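Local coordinates for protein lytic chitin monooxygenase (Enterococcus faecalis, PDB 4A02) that cleaves the glycosidic bonds of alpha- and beta-chitin oxidatively at a copper centre, working in synergy with a chitinase, at residues G8-F13 / Y158-V163; Y94-G99 / G140-Y145. One frame throughout, in Å; residues are numbered along the deposited sequence.

Contact 1 of 2, residues G8-F13 / Y158-V163; sequences GSRAFF and YQAIDV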
# COMPACT_ATOMS: atom_id res chain seq x y z
N GLY A 8 7.45 -2.99 -4.62
CA GLY A 8 6.24 -3.49 -5.17
C GLY A 8 5.18 -3.74 -4.11
O GLY A 8 5.46 -4.36 -3.08
N SER A 9 3.94 -3.30 -4.37
CA SER A 9 2.89 -3.56 -3.40
C SER A 9 2.48 -5.02 -3.43
O SER A 9 2.81 -5.81 -4.31
CB SER A 9 1.69 -2.68 -3.62
OG SER A 9 0.93 -3.17 -4.73
N ARG A 10 1.68 -5.39 -2.42
CA ARG A 10 1.22 -6.77 -2.30
C ARG A 10 0.38 -7.14 -3.52
O ARG A 10 0.54 -8.22 -4.12
CB ARG A 10 0.49 -6.91 -0.98
CG ARG A 10 0.05 -8.33 -0.66
CD ARG A 10 -0.77 -8.38 0.61
NE ARG A 10 0.06 -8.08 1.78
CZ ARG A 10 -0.44 -7.98 3.00
NH1 ARG A 10 -1.73 -8.10 3.20
NH2 ARG A 10 0.37 -7.73 4.03
N ALA A 11 -0.53 -6.23 -3.88
CA ALA A 11 -1.35 -6.40 -5.09
C ALA A 11 -0.50 -6.42 -6.33
O ALA A 11 -0.69 -7.27 -7.23
CB ALA A 11 -2.40 -5.29 -5.12
N PHE A 12 0.42 -5.45 -6.46
CA PHE A 12 1.29 -5.39 -7.63
C PHE A 12 2.01 -6.69 -7.86
O PHE A 12 2.00 -7.25 -8.97
CB PHE A 12 2.29 -4.25 -7.42
CG PHE A 12 3.40 -4.16 -8.42
CD1 PHE A 12 3.18 -3.55 -9.67
CD2 PHE A 12 4.67 -4.61 -8.14
CE1 PHE A 12 4.22 -3.37 -10.55
CE2 PHE A 12 5.72 -4.43 -9.04
CZ PHE A 12 5.47 -3.81 -10.23
N PHE A 13 2.66 -7.24 -6.81
CA PHE A 13 3.41 -8.47 -6.95
C PHE A 13 2.52 -9.67 -7.24
O PHE A 13 3.03 -10.69 -7.72
CB PHE A 13 4.28 -8.72 -5.75
CG PHE A 13 5.61 -7.99 -5.74
CD1 PHE A 13 6.40 -7.85 -6.84
CD2 PHE A 13 6.08 -7.45 -4.56
CE1 PHE A 13 7.66 -7.26 -6.81
CE2 PHE A 13 7.37 -6.86 -4.54
CZ PHE A 13 8.11 -6.79 -5.64
N TYR A 158 -5.82 2.23 -1.98
CA TYR A 158 -5.14 1.74 -0.79
C TYR A 158 -4.20 0.62 -1.15
O TYR A 158 -4.59 -0.35 -1.79
CB TYR A 158 -6.19 1.23 0.21
CG TYR A 158 -7.11 2.31 0.79
CD1 TYR A 158 -8.28 2.69 0.16
CD2 TYR A 158 -6.77 2.94 2.00
CE1 TYR A 158 -9.09 3.67 0.72
CE2 TYR A 158 -7.59 3.88 2.56
CZ TYR A 158 -8.76 4.25 1.91
OH TYR A 158 -9.53 5.22 2.52
N GLN A 159 -2.94 0.77 -0.73
CA GLN A 159 -1.86 -0.14 -1.14
C GLN A 159 -1.03 -0.58 0.06
O GLN A 159 -0.18 0.15 0.56
CB GLN A 159 -0.98 0.57 -2.17
CG GLN A 159 -1.69 0.78 -3.49
CD GLN A 159 -1.72 -0.49 -4.31
OE1 GLN A 159 -0.65 -0.97 -4.71
NE2 GLN A 159 -2.88 -1.04 -4.58
N ALA A 160 -1.27 -1.83 0.49
CA ALA A 160 -0.39 -2.48 1.44
C ALA A 160 0.86 -2.99 0.74
O ALA A 160 0.77 -3.58 -0.35
CB ALA A 160 -1.12 -3.66 2.09
N ILE A 161 2.01 -2.77 1.37
CA ILE A 161 3.33 -3.10 0.81
C ILE A 161 4.12 -3.83 1.88
O ILE A 161 4.32 -3.31 2.98
CB ILE A 161 4.05 -1.79 0.42
CG1 ILE A 161 3.26 -0.93 -0.57
CG2 ILE A 161 5.45 -2.09 -0.12
CD1 ILE A 161 3.37 0.52 -0.29
N ASP A 162 4.55 -5.06 1.59
CA ASP A 162 5.32 -5.87 2.52
C ASP A 162 6.82 -5.61 2.33
O ASP A 162 7.32 -5.72 1.21
CB ASP A 162 5.03 -7.35 2.25
CG ASP A 162 3.58 -7.70 2.45
OD1 ASP A 162 3.17 -7.79 3.65
OD2 ASP A 162 2.85 -7.87 1.45
N VAL A 163 7.50 -5.30 3.43
CA VAL A 163 8.93 -5.04 3.38
C VAL A 163 9.62 -5.79 4.52
O VAL A 163 9.01 -6.14 5.53
CB VAL A 163 9.25 -3.53 3.44
CG1 VAL A 163 8.68 -2.83 2.23
CG2 VAL A 163 8.76 -2.88 4.74
O HOH W 1 4.41 -5.87 -1.07
O HOH W 2 7.55 -4.75 -1.37
O HOH W 3 -1.35 -3.97 -2.20

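Contact 2 of 2, residues Y94-G99 / G140-Y145; sequences YITKNG and GYHVIY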
# COMPACT_ATOMS: atom_id res chain seq x y z
N TYR A 94 1.69 5.14 6.08
CA TYR A 94 1.74 4.57 7.42
C TYR A 94 2.67 3.39 7.43
O TYR A 94 2.84 2.75 6.37
CB TYR A 94 0.32 4.12 7.84
CG TYR A 94 -0.76 5.14 7.71
CD1 TYR A 94 -1.36 5.39 6.45
CD2 TYR A 94 -1.22 5.88 8.78
CE1 TYR A 94 -2.36 6.31 6.30
CE2 TYR A 94 -2.24 6.85 8.61
CZ TYR A 94 -2.79 7.04 7.33
OH TYR A 94 -3.78 8.00 7.20
N ILE A 95 3.22 3.01 8.58
CA ILE A 95 4.00 1.80 8.68
C ILE A 95 3.73 1.13 10.02
O ILE A 95 3.61 1.81 11.06
CB ILE A 95 5.50 2.02 8.43
CG1 ILE A 95 6.24 0.71 8.27
CG2 ILE A 95 6.13 2.89 9.50
CD1 ILE A 95 7.68 0.89 7.83
N THR A 96 3.67 -0.19 10.03
CA THR A 96 3.53 -0.94 11.25
C THR A 96 4.61 -0.59 12.25
O THR A 96 5.75 -0.29 11.89
CB THR A 96 3.58 -2.47 10.94
OG1 THR A 96 4.64 -2.73 10.03
CG2 THR A 96 2.30 -2.96 10.34
N LYS A 97 4.26 -0.65 13.53
CA LYS A 97 5.18 -0.55 14.65
C LYS A 97 5.94 -1.85 14.82
O LYS A 97 5.41 -2.94 14.61
CB LYS A 97 4.38 -0.22 15.92
CG LYS A 97 3.60 1.05 15.82
CD LYS A 97 2.57 1.18 16.93
CE LYS A 97 3.11 1.90 17.97
NZ LYS A 97 2.89 3.35 17.97
N ASN A 98 7.20 -1.74 15.31
CA ASN A 98 7.88 -2.95 15.73
C ASN A 98 7.01 -3.72 16.72
O ASN A 98 6.42 -3.13 17.63
CB ASN A 98 9.23 -2.64 16.41
CG ASN A 98 10.34 -2.28 15.48
OD1 ASN A 98 10.33 -2.59 14.26
ND2 ASN A 98 11.35 -1.67 16.03
N GLY A 99 6.96 -5.03 16.54
CA GLY A 99 6.19 -5.91 17.43
C GLY A 99 4.79 -6.19 17.01
O GLY A 99 4.10 -6.96 17.67
N GLY A 140 12.95 -5.71 10.58
CA GLY A 140 12.21 -6.94 10.31
C GLY A 140 11.03 -6.71 9.38
O GLY A 140 10.94 -5.72 8.67
N TYR A 141 10.13 -7.69 9.35
CA TYR A 141 8.96 -7.64 8.50
C TYR A 141 8.04 -6.52 8.94
O TYR A 141 7.63 -6.49 10.13
CB TYR A 141 8.24 -8.97 8.54
CG TYR A 141 6.94 -9.08 7.76
CD1 TYR A 141 6.67 -8.30 6.65
CD2 TYR A 141 5.98 -10.00 8.17
CE1 TYR A 141 5.48 -8.40 5.96
CE2 TYR A 141 4.81 -10.15 7.46
CZ TYR A 141 4.54 -9.36 6.37
OH TYR A 141 3.37 -9.54 5.65
N HIS A 142 7.67 -5.63 8.02
CA HIS A 142 6.75 -4.54 8.23
C HIS A 142 5.84 -4.41 7.04
O HIS A 142 6.11 -4.91 5.95
CB HIS A 142 7.52 -3.21 8.46
CG HIS A 142 8.07 -3.16 9.86
ND1 HIS A 142 7.19 -2.89 10.90
CD2 HIS A 142 9.29 -3.44 10.37
CE1 HIS A 142 7.91 -2.97 11.98
NE2 HIS A 142 9.16 -3.30 11.72
N VAL A 143 4.70 -3.71 7.28
CA VAL A 143 3.78 -3.34 6.22
C VAL A 143 3.72 -1.84 6.17
O VAL A 143 3.42 -1.18 7.16
CB VAL A 143 2.39 -3.98 6.42
CG1 VAL A 143 1.41 -3.50 5.35
CG2 VAL A 143 2.49 -5.50 6.41
N ILE A 144 3.98 -1.29 4.97
CA ILE A 144 3.71 0.10 4.65
C ILE A 144 2.33 0.16 4.03
O ILE A 144 1.98 -0.65 3.19
CB ILE A 144 4.78 0.67 3.71
CG1 ILE A 144 6.17 0.62 4.32
CG2 ILE A 144 4.42 2.07 3.23
CD1 ILE A 144 7.28 0.86 3.34
N TYR A 145 1.53 1.15 4.46
CA TYR A 145 0.19 1.35 3.92
C TYR A 145 0.17 2.72 3.25
O TYR A 145 0.37 3.72 3.91
CB TYR A 145 -0.86 1.26 4.98
CG TYR A 145 -2.27 1.02 4.53
CD1 TYR A 145 -2.56 -0.04 3.68
CD2 TYR A 145 -3.32 1.79 5.01
CE1 TYR A 145 -3.89 -0.30 3.28
CE2 TYR A 145 -4.64 1.49 4.66
CZ TYR A 145 -4.91 0.46 3.81
OH TYR A 145 -6.22 0.18 3.52

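Contact 1 of 2, residues G8-F13 / Y158-V163
R10 holds D162 in a side-on salt bridge. Here helix 10-13, following strand 2-6 in the chain, packs on strand 155-165 of the immunoglobulin-like beta sandwich of this monooxygenase. R10 NE donates to D162 OD2 and R10 NH2 to D162 OD1, both at 2.8 Å. Both oxygens use syn lone pairs, and the guanidinium and carboxylate planes lie 10° apart. The arginine chain is extended to CD and bends at chi3 (-69°), bringing the NE/NH2 edge of the guanidinium against the carboxylate; A160 CB lies over one face. R10 NH1 donates to L58 O, W66 adds a cation-pi contact, and Y141 OH also bonds D162 OD1. R10 N donates almost straight to A160 O, 2.9 Å away. Water 3 bridges that oxygen to A11 N. Waters 1 and 2 both donate to G8 O; water 1 accepts from D162 N and water 2 donates to D162 O. S9 is the N-cap: its OG accepts from F12 N at 2.9 Å. Q159 OE1, in a side chain about 9 Å from that of copper ligand H1, accepts from V4 N of strand 2-6 and from S9 OG, 2.7 Å away and tilted 28° from the carbonyl plane.

Contact 2 of 2, residues Y94-G99 / G140-Y145
T96 OG1 joins two groups of the facing strand. It accepts from V143 N at 2.9 Å and shares a hydrogen bond of 2.7 Å with H142 ND1. With chi1 at 44°, OG1 sits between the backbone N and the carbonyl carbon of T96, turned to both partners. The other ring nitrogen, H142 NE2, donates to N98 OD1 at 2.9 Å. This bond is bent, 135° at the hydrogen, and the amide plane stands 41° from the ring. The imidazole is therefore held at both nitrogens, and residues 96-98 line its edge. Beside it the backbones pair as antiparallel strands, the last residues of strand 88-96 and the first of 142-150, in the mixed sheet of the beta-sandwich core. Y94 and Y145 form a hydrogen-bonded pair, with Y145 N 2.8 Å from Y94 O. T96 N donates to V143 O. I95 and I144 are a non-hydrogen-bonded pair, and their side chains meet at I95 CD1 and I144 CG1, 3.8 Å apart. I95 CG1 also packs on H142 CB. On the face that carries Y94 and Y145, the Y94 ring turns its edge to backbone Y145 O, 3.5 Å from Y94 CD1. Further out, N98 OD1 accepts from K139 N, and N98 ND2 donates to D137 O. The ring of W100 meets that of H142. R138 NE donates to T96 O, and the Y145 hydroxyl bonds L47 O.

From the N terminus the chain runs through strand 2-6 into segment 8-13. Its partner, 158-163, comes only near the C terminus, so contact 1 closes a loop over most of the protein. Contact 2 is nested inside it: strand 88-96 leaves through 94-99, passes strands 111-120 and 127-134, and returns at 140-145. Strand 142-150 then leads directly to strand 155-165, its antiparallel neighbour. The two contacts meet there, with I161 N and I144 O bonded across the strands and V163 O packed on Y141 CD1. Together they connect the short helix 10-13, through strands 155-165 and 142-150, to strand 88-96.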